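Local coordinates for protein xyloglucanase (PDB 2JEP) that probably hydrolyses xyloglucan of the plant cell wall, as a family 5 glycoside hydrolase with a TIM-barrel fold, at residues 42-47 with 81-86; 178-183 with 201-206. One frame throughout, in Å; residues are numbered along the deposited sequence.

In the fold
Contacts 1 and 2 sit on opposite sides of the chain's centre in one eight-stranded barrel. Their centres are about 23 Å apart, and their nearest atoms about 7 Å. Contact 1 joins strands 45-48 and 85-88, first and second in the barrel order. Contact 2 seats helix 193-211 against the loop after the fourth strand, 175-178. Arg87 bridges the two regions: it bonds Asn47 and Asn181 and forms a salt bridge with Glu178. The sequence Asn181-Glu182 is consistent with the Asn-Glu pair that carries the acid/base in family 5, so contact 2 probably backs the active site. The side chain of Glu178 is about 12 Å from a bound calcium ion.

Contact 1 (42-47 with 81-86); sequences MGAGWN and AGFKSI
Trp46 and Phe83 form an edge-to-face aromatic pair. The edge of the indole is turned toward the face of Phe83. The centroids of the Trp46 five-membered ring and the Phe83 ring are 5.1 Å apart, with planes at 52°. Trp46 CB lies over the same phenyl ring in a CH-pi contact, 4.0 Å from its centroid and offset toward the rim. With CG anti to the backbone N (chi1 -179°), the indole extends beyond CB and also runs alongside Ile86, whose CD1 meets CE3. At the edge of the Phe83 ring, near its plane, sits Ala44 O. That oxygen accepts Lys84 N at 2.9 Å, almost in line with its C=O bond. Further along, Trp46 N reaches Ser85 O, also at 2.9 Å.

The Trp46-Ser85 bond belongs to the pairing of the first two parallel strands of the TIM barrel, 45-48 and 85-88; the Lys84-Ala44 bond lies just ahead of it. The two strands are joined by a beta-alpha-beta crossover through helix 72-80. Trp46 and Ile86 lie on one face of the sheet, Ser85 on the other. Ser85 OG donates to Met42 O at 2.7 Å, in the carbonyl plane on a lone pair (C=O...OG angle 113°). Met42 CB lies against the same hydroxyl.

Glycines shape both approaches to the strands. Gly43 follows helix 35-42 with positive phi, and a CB there would clash with Lys84 CD. Gly82 ends helix 72-80 in a Schellman motif. A water joins the two turns, accepting from Ala44 N and donating to Gly82 O, at 2.8 Å each.

In the next shell, Ile390 and Met391 of helix 384-393 pack on Phe83. Trp46 NE1 is hydrogen-bonded to Asp362, and Phe374 meets the indole with its plane steeply turned.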
ATOM      1  N   MET A  42     -13.549   5.826   1.796  1.00 10.62           N
ATOM      2  CA  MET A  42     -12.171   5.875   1.286  1.00 10.01           C
ATOM      3  C   MET A  42     -12.094   6.077  -0.231  1.00  9.22           C
ATOM      4  O   MET A  42     -11.056   6.486  -0.749  1.00  9.70           O
ATOM      5  CB  MET A  42     -11.416   4.601   1.689  1.00  9.50           C
ATOM      6  CG  MET A  42     -11.066   4.611   3.181  1.00  9.55           C
ATOM      7  SD  MET A  42     -10.156   3.145   3.700  1.00 10.44           S
ATOM      8  CE  MET A  42      -8.522   3.494   3.015  1.00 12.27           C
ATOM      9  N   GLY A  43     -13.157   5.729  -0.962  1.00  9.45           N
ATOM     10  CA  GLY A  43     -13.197   5.966  -2.390  1.00  9.48           C
ATOM     11  C   GLY A  43     -12.029   5.315  -3.101  1.00  9.15           C
ATOM     12  O   GLY A  43     -11.681   4.159  -2.834  1.00 10.18           O
ATOM     13  N   ALA A  44     -11.462   6.050  -4.061  1.00  8.77           N
ATOM     14  CA  ALA A  44     -10.260   5.640  -4.775  1.00  8.89           C
ATOM     15  C   ALA A  44      -9.079   6.285  -4.077  1.00  7.74           C
ATOM     16  O   ALA A  44      -9.111   7.466  -3.705  1.00  8.72           O
ATOM     17  CB  ALA A  44     -10.308   6.064  -6.236  1.00 10.14           C
ATOM     18  N   GLY A  45      -8.035   5.510  -3.882  1.00  7.54           N
ATOM     19  CA  GLY A  45      -6.821   6.019  -3.276  1.00  7.24           C
ATOM     20  C   GLY A  45      -5.676   6.249  -4.235  1.00  6.55           C
ATOM     21  O   GLY A  45      -5.687   5.785  -5.368  1.00  7.03           O
ATOM     22  N   TRP A  46      -4.684   6.976  -3.741  1.00  6.56           N
ATOM     23  CA  TRP A  46      -3.511   7.332  -4.520  1.00  6.39           C
ATOM     24  C   TRP A  46      -2.290   7.246  -3.618  1.00  6.50           C
ATOM     25  O   TRP A  46      -2.296   7.759  -2.501  1.00  6.72           O
ATOM     26  CB  TRP A  46      -3.704   8.720  -5.092  1.00  7.03           C
ATOM     27  CG  TRP A  46      -2.615   9.280  -5.956  1.00  6.77           C
ATOM     28  CD1 TRP A  46      -2.520   9.192  -7.299  1.00  7.33           C
ATOM     29  CD2 TRP A  46      -1.499  10.084  -5.518  1.00  6.75           C
ATOM     30  NE1 TRP A  46      -1.400   9.904  -7.746  1.00  7.49           N
ATOM     31  CE2 TRP A  46      -0.774  10.464  -6.661  1.00  6.97           C
ATOM     32  CE3 TRP A  46      -1.067  10.544  -4.266  1.00  6.70           C
ATOM     33  CZ2 TRP A  46       0.359  11.281  -6.589  1.00  6.90           C
ATOM     34  CZ3 TRP A  46       0.050  11.352  -4.199  1.00  7.71           C
ATOM     35  CH2 TRP A  46       0.751  11.704  -5.351  1.00  7.58           C
ATOM     36  N   ASN A  47      -1.230   6.592  -4.097  1.00  6.28           N
ATOM     37  CA  ASN A  47       0.022   6.498  -3.361  1.00  6.29           C
ATOM     38  C   ASN A  47       0.935   7.660  -3.670  1.00  6.12           C
ATOM     39  O   ASN A  47       1.196   7.970  -4.839  1.00  6.44           O
ATOM     40  CB  ASN A  47       0.812   5.255  -3.781  1.00  5.63           C
ATOM     41  CG  ASN A  47       0.365   3.982  -3.119  1.00  6.37           C
ATOM     42  OD1 ASN A  47       0.856   3.633  -2.025  1.00  6.79           O
ATOM     43  ND2 ASN A  47      -0.536   3.257  -3.787  1.00  6.40           N
ATOM     44  N   ALA A  81      -8.559  15.891  -8.145  1.00  9.83           N
ATOM     45  CA  ALA A  81      -8.781  14.857  -9.172  1.00  9.70           C
ATOM     46  C   ALA A  81      -9.784  13.797  -8.728  1.00  9.11           C
ATOM     47  O   ALA A  81     -10.168  12.999  -9.565  1.00 11.14           O
ATOM     48  CB  ALA A  81      -7.463  14.179  -9.573  1.00  9.98           C
ATOM     49  N   GLY A  82     -10.194  13.792  -7.454  1.00  9.82           N
ATOM     50  CA  GLY A  82     -11.253  12.952  -6.972  1.00  9.11           C
ATOM     51  C   GLY A  82     -10.851  11.838  -6.031  1.00  8.74           C
ATOM     52  O   GLY A  82     -11.710  11.133  -5.508  1.00  9.86           O
ATOM     53  N   PHE A  83      -9.554  11.671  -5.805  1.00  8.84           N
ATOM     54  CA  PHE A  83      -9.093  10.639  -4.882  1.00  8.44           C
ATOM     55  C   PHE A  83      -9.467  11.049  -3.451  1.00  8.86           C
ATOM     56  O   PHE A  83      -9.328  12.221  -3.075  1.00 10.06           O
ATOM     57  CB  PHE A  83      -7.581  10.463  -5.025  1.00  8.64           C
ATOM     58  CG  PHE A  83      -7.155   9.938  -6.363  1.00  8.16           C
ATOM     59  CD1 PHE A  83      -7.166   8.571  -6.626  1.00  8.28           C
ATOM     60  CD2 PHE A  83      -6.725  10.785  -7.350  1.00  8.85           C
ATOM     61  CE1 PHE A  83      -6.754   8.070  -7.835  1.00  8.87           C
ATOM     62  CE2 PHE A  83      -6.306  10.298  -8.594  1.00  9.71           C
ATOM     63  CZ  PHE A  83      -6.321   8.927  -8.828  1.00  9.02           C
ATOM     64  N   LYS A  84      -9.896  10.075  -2.646  1.00  8.39           N
ATOM     65  CA  LYS A  84     -10.358  10.324  -1.290  1.00  9.23           C
ATOM     66  C   LYS A  84      -9.424   9.769  -0.207  1.00  8.09           C
ATOM     67  O   LYS A  84      -9.617  10.062   0.977  1.00  8.55           O
ATOM     68  CB  LYS A  84     -11.764   9.764  -1.109  1.00  9.55           C
ATOM     69  CG  LYS A  84     -12.844  10.636  -1.775  1.00 12.05           C
ATOM     70  CD  LYS A  84     -14.223  10.016  -1.588  1.00 14.78           C
ATOM     71  CE  LYS A  84     -15.309  11.024  -1.975  1.00 20.58           C
ATOM     72  NZ  LYS A  84     -15.375  11.194  -3.449  1.00 25.91           N
ATOM     73  N   SER A  85      -8.406   9.005  -0.608  1.00  7.52           N
ATOM     74  CA  SER A  85      -7.444   8.425   0.310  1.00  7.49           C
ATOM     75  C   SER A  85      -6.045   8.585  -0.280  1.00  6.63           C
ATOM     76  O   SER A  85      -5.853   8.461  -1.485  1.00  7.60           O
ATOM     77  CB  SER A  85      -7.695   6.938   0.509  1.00  8.15           C
ATOM     78  OG  SER A  85      -8.975   6.699   1.031  1.00  9.38           O
ATOM     79  N   ILE A  86      -5.076   8.839   0.589  1.00  6.85           N
ATOM     80  CA  ILE A  86      -3.672   8.928   0.223  1.00  7.73           C
ATOM     81  C   ILE A  86      -2.896   7.890   1.026  1.00  6.72           C
ATOM     82  O   ILE A  86      -2.965   7.905   2.256  1.00  7.38           O
ATOM     83  CB  ILE A  86      -3.080  10.327   0.561  1.00  7.87           C
ATOM     84  CG1 ILE A  86      -3.959  11.447   0.002  1.00  9.66           C
ATOM     85  CG2 ILE A  86      -1.617  10.391   0.085  1.00  8.21           C
ATOM     86  CD1 ILE A  86      -3.938  11.521  -1.497  1.00 10.69           C
TER
HETATM   87  O   HOH W   1     -12.513   8.628  -4.611  1.00 12.54           O

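Contact 2 (178-183 with 201-206)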
ATOM      1  N   GLU A 178      -0.567   0.958   8.702  1.00  6.38           N
ATOM      2  CA  GLU A 178      -0.325  -0.269   7.939  1.00  6.49           C
ATOM      3  C   GLU A 178       0.986  -0.877   8.466  1.00  6.44           C
ATOM      4  O   GLU A 178       2.029  -0.222   8.500  1.00  6.90           O
ATOM      5  CB  GLU A 178      -0.208   0.087   6.447  1.00  6.68           C
ATOM      6  CG  GLU A 178       0.102  -1.042   5.534  1.00  6.11           C
ATOM      7  CD  GLU A 178       0.278  -0.609   4.098  1.00  7.25           C
ATOM      8  OE1 GLU A 178       0.323   0.604   3.838  1.00  8.45           O
ATOM      9  OE2 GLU A 178       0.358  -1.492   3.214  1.00  7.22           O
ATOM     10  N   SER A 179       0.892  -2.141   8.897  1.00  6.20           N
ATOM     11  CA  SER A 179       1.960  -2.735   9.690  1.00  6.26           C
ATOM     12  C   SER A 179       3.311  -2.780   9.007  1.00  6.61           C
ATOM     13  O   SER A 179       4.352  -2.629   9.650  1.00  7.16           O
ATOM     14  CB  SER A 179       1.562  -4.140  10.072  1.00  6.75           C
ATOM     15  OG  SER A 179       1.345  -4.948   8.923  1.00  7.01           O
ATOM     16  N   MET A 180       3.264  -3.021   7.700  1.00  6.50           N
ATOM     17  CA  MET A 180       4.463  -3.199   6.887  0.75  6.52           C
ATOM     18  C   MET A 180       3.973  -3.284   5.453  1.00  6.72           C
ATOM     19  O   MET A 180       2.768  -3.162   5.207  1.00  8.38           O
ATOM     20  CB  MET A 180       5.245  -4.445   7.344  0.75  6.35           C
ATOM     21  CG  MET A 180       4.423  -5.704   7.333  0.75  7.02           C
ATOM     22  SD  MET A 180       5.018  -6.942   8.524  0.75  7.87           S
ATOM     23  CE  MET A 180       3.899  -8.290   8.203  0.75  8.59           C
ATOM     24  N   ASN A 181       4.907  -3.422   4.520  1.00  6.27           N
ATOM     25  CA  ASN A 181       4.583  -3.320   3.108  1.00  5.98           C
ATOM     26  C   ASN A 181       4.544  -4.700   2.457  1.00  5.92           C
ATOM     27  O   ASN A 181       3.564  -5.437   2.657  1.00  7.09           O
ATOM     28  CB  ASN A 181       5.542  -2.311   2.437  1.00  5.68           C
ATOM     29  CG  ASN A 181       5.302  -2.153   0.958  1.00  5.45           C
ATOM     30  OD1 ASN A 181       4.145  -2.037   0.546  1.00  6.75           O
ATOM     31  ND2 ASN A 181       6.376  -2.154   0.156  1.00  6.69           N
ATOM     32  N   GLU A 182       5.587  -5.047   1.714  1.00  6.01           N
ATOM     33  CA  GLU A 182       5.696  -6.317   0.997  1.00  6.55           C
ATOM     34  C   GLU A 182       6.801  -7.126   1.658  1.00  6.60           C
ATOM     35  O   GLU A 182       7.987  -6.833   1.500  1.00  6.95           O
ATOM     36  CB  GLU A 182       6.039  -6.080  -0.476  1.00  6.99           C
ATOM     37  CG  GLU A 182       4.968  -5.305  -1.203  1.00  7.17           C
ATOM     38  CD  GLU A 182       5.305  -4.979  -2.656  1.00  6.43           C
ATOM     39  OE1 GLU A 182       6.490  -5.105  -3.067  1.00  8.15           O
ATOM     40  OE2 GLU A 182       4.364  -4.577  -3.395  1.00  7.53           O
ATOM     41  N   VAL A 183       6.373  -8.088   2.468  1.00  6.84           N
ATOM     42  CA  VAL A 183       7.254  -8.818   3.397  1.00  7.08           C
ATOM     43  C   VAL A 183       7.303 -10.281   2.982  1.00  7.36           C
ATOM     44  O   VAL A 183       6.288 -10.980   2.928  1.00  7.89           O
ATOM     45  CB  VAL A 183       6.761  -8.598   4.841  1.00  7.31           C
ATOM     46  CG1 VAL A 183       7.420  -9.528   5.856  1.00  8.52           C
ATOM     47  CG2 VAL A 183       7.009  -7.123   5.231  1.00  9.25           C
ATOM     48  N   ALA A 201       3.592 -13.031  13.301  1.00  7.07           N
ATOM     49  CA  ALA A 201       4.028 -12.495  14.593  1.00  7.12           C
ATOM     50  C   ALA A 201       4.205 -10.990  14.520  1.00  7.06           C
ATOM     51  O   ALA A 201       3.827 -10.279  15.439  1.00  7.93           O
ATOM     52  CB  ALA A 201       5.303 -13.183  15.066  1.00  8.09           C
ATOM     53  N   TYR A 202       4.790 -10.485  13.430  1.00  7.12           N
ATOM     54  CA  TYR A 202       4.940  -9.037  13.275  1.00  7.03           C
ATOM     55  C   TYR A 202       3.557  -8.388  13.283  1.00  7.04           C
ATOM     56  O   TYR A 202       3.332  -7.388  13.962  1.00  7.46           O
ATOM     57  CB  TYR A 202       5.704  -8.649  11.997  1.00  6.93           C
ATOM     58  CG  TYR A 202       7.058  -9.288  11.789  1.00  6.90           C
ATOM     59  CD1 TYR A 202       7.813  -9.788  12.840  1.00  7.03           C
ATOM     60  CD2 TYR A 202       7.607  -9.370  10.509  1.00  6.81           C
ATOM     61  CE1 TYR A 202       9.019 -10.399  12.619  1.00  7.46           C
ATOM     62  CE2 TYR A 202       8.822  -9.980  10.278  1.00  7.06           C
ATOM     63  CZ  TYR A 202       9.535 -10.506  11.333  1.00  7.36           C
ATOM     64  OH  TYR A 202      10.723 -11.131  11.081  1.00  8.88           O
ATOM     65  N   ASN A 203       2.618  -8.938  12.515  1.00  6.18           N
ATOM     66  CA  ASN A 203       1.288  -8.312  12.496  1.00  6.44           C
ATOM     67  C   ASN A 203       0.675  -8.283  13.895  1.00  6.41           C
ATOM     68  O   ASN A 203       0.050  -7.295  14.263  1.00  7.00           O
ATOM     69  CB  ASN A 203       0.332  -9.021  11.529  1.00  6.46           C
ATOM     70  CG  ASN A 203       0.555  -8.636  10.077  1.00  6.76           C
ATOM     71  OD1 ASN A 203       1.017  -7.540   9.788  1.00  7.37           O
ATOM     72  ND2 ASN A 203       0.179  -9.524   9.147  1.00  7.29           N
ATOM     73  N   GLN A 204       0.847  -9.361  14.651  1.00  6.71           N
ATOM     74  CA  GLN A 204       0.273  -9.420  16.017  1.00  7.12           C
ATOM     75  C   GLN A 204       0.925  -8.410  16.951  1.00  7.23           C
ATOM     76  O   GLN A 204       0.260  -7.731  17.728  1.00  7.75           O
ATOM     77  CB  GLN A 204       0.390 -10.836  16.574  1.00  7.34           C
ATOM     78  CG  GLN A 204      -0.387 -11.003  17.879  1.00  8.16           C
ATOM     79  CD  GLN A 204      -1.877 -10.826  17.643  1.00  7.88           C
ATOM     80  OE1 GLN A 204      -2.510 -11.657  16.977  1.00  9.53           O
ATOM     81  NE2 GLN A 204      -2.439  -9.718  18.131  1.00  9.35           N
ATOM     82  N   ILE A 205       2.255  -8.340  16.899  1.00  6.96           N
ATOM     83  CA  ILE A 205       3.005  -7.347  17.690  1.00  7.58           C
ATOM     84  C   ILE A 205       2.568  -5.929  17.352  1.00  7.57           C
ATOM     85  O   ILE A 205       2.354  -5.085  18.250  1.00  7.95           O
ATOM     86  CB  ILE A 205       4.544  -7.518  17.460  1.00  7.97           C
ATOM     87  CG1 ILE A 205       5.023  -8.834  18.083  1.00 10.13           C
ATOM     88  CG2 ILE A 205       5.332  -6.347  18.062  1.00  9.20           C
ATOM     89  CD1 ILE A 205       6.364  -9.330  17.513  1.00 10.98           C
ATOM     90  N   PHE A 206       2.452  -5.653  16.057  1.00  7.16           N
ATOM     91  CA  PHE A 206       1.976  -4.343  15.613  1.00  7.65           C
ATOM     92  C   PHE A 206       0.621  -4.019  16.228  1.00  7.48           C
ATOM     93  O   PHE A 206       0.431  -2.945  16.819  1.00  7.83           O
ATOM     94  CB  PHE A 206       1.940  -4.322  14.072  1.00  7.37           C
ATOM     95  CG  PHE A 206       1.032  -3.301  13.481  1.00  6.75           C
ATOM     96  CD1 PHE A 206       1.393  -1.966  13.422  1.00  7.20           C
ATOM     97  CD2 PHE A 206      -0.175  -3.675  12.909  1.00  6.93           C
ATOM     98  CE1 PHE A 206       0.549  -1.039  12.790  1.00  7.35           C
ATOM     99  CE2 PHE A 206      -0.996  -2.765  12.295  1.00  7.76           C
ATOM    100  CZ  PHE A 206      -0.642  -1.437  12.242  1.00  7.73           C
TER
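Ser179 meets Asn203 and Phe206 where the loop after the fourth strand of the TIM barrel lies against the following helix, 193-211. The polar link is a single hydrogen bond, Ser179 OG to Asn203 OD1, 2.8 Å long. The donor lies nearly on the extended C=O line of the amide (164°). Ser179 chi1 of 60° sets OG between the backbone N and the carbonyl carbon, and this aims it at the helix. The other end of the amide, Asn203 ND2, is bonded to Pro225 O, so both ends of this buried group are satisfied and its rotation is fixed.

Met180 is modelled in two conformers, so its contact is doubtful; in one of them SD lies at the edge of the Tyr202 ring, a Met-aromatic contact.

A CH-pi contact is made next to the hydrogen bond. Ser179 CB sits over one face of the Phe206 ring, 3.6 Å from the centroid. Trp161 makes an edge-to-face pair with the same ring. A leucine in place of Phe206 would probably leave both Ser179 CB and the Trp161 indole without their flat partner. The ring atom nearest Ser179 CB is Phe206 CD2, at 3.4 Å.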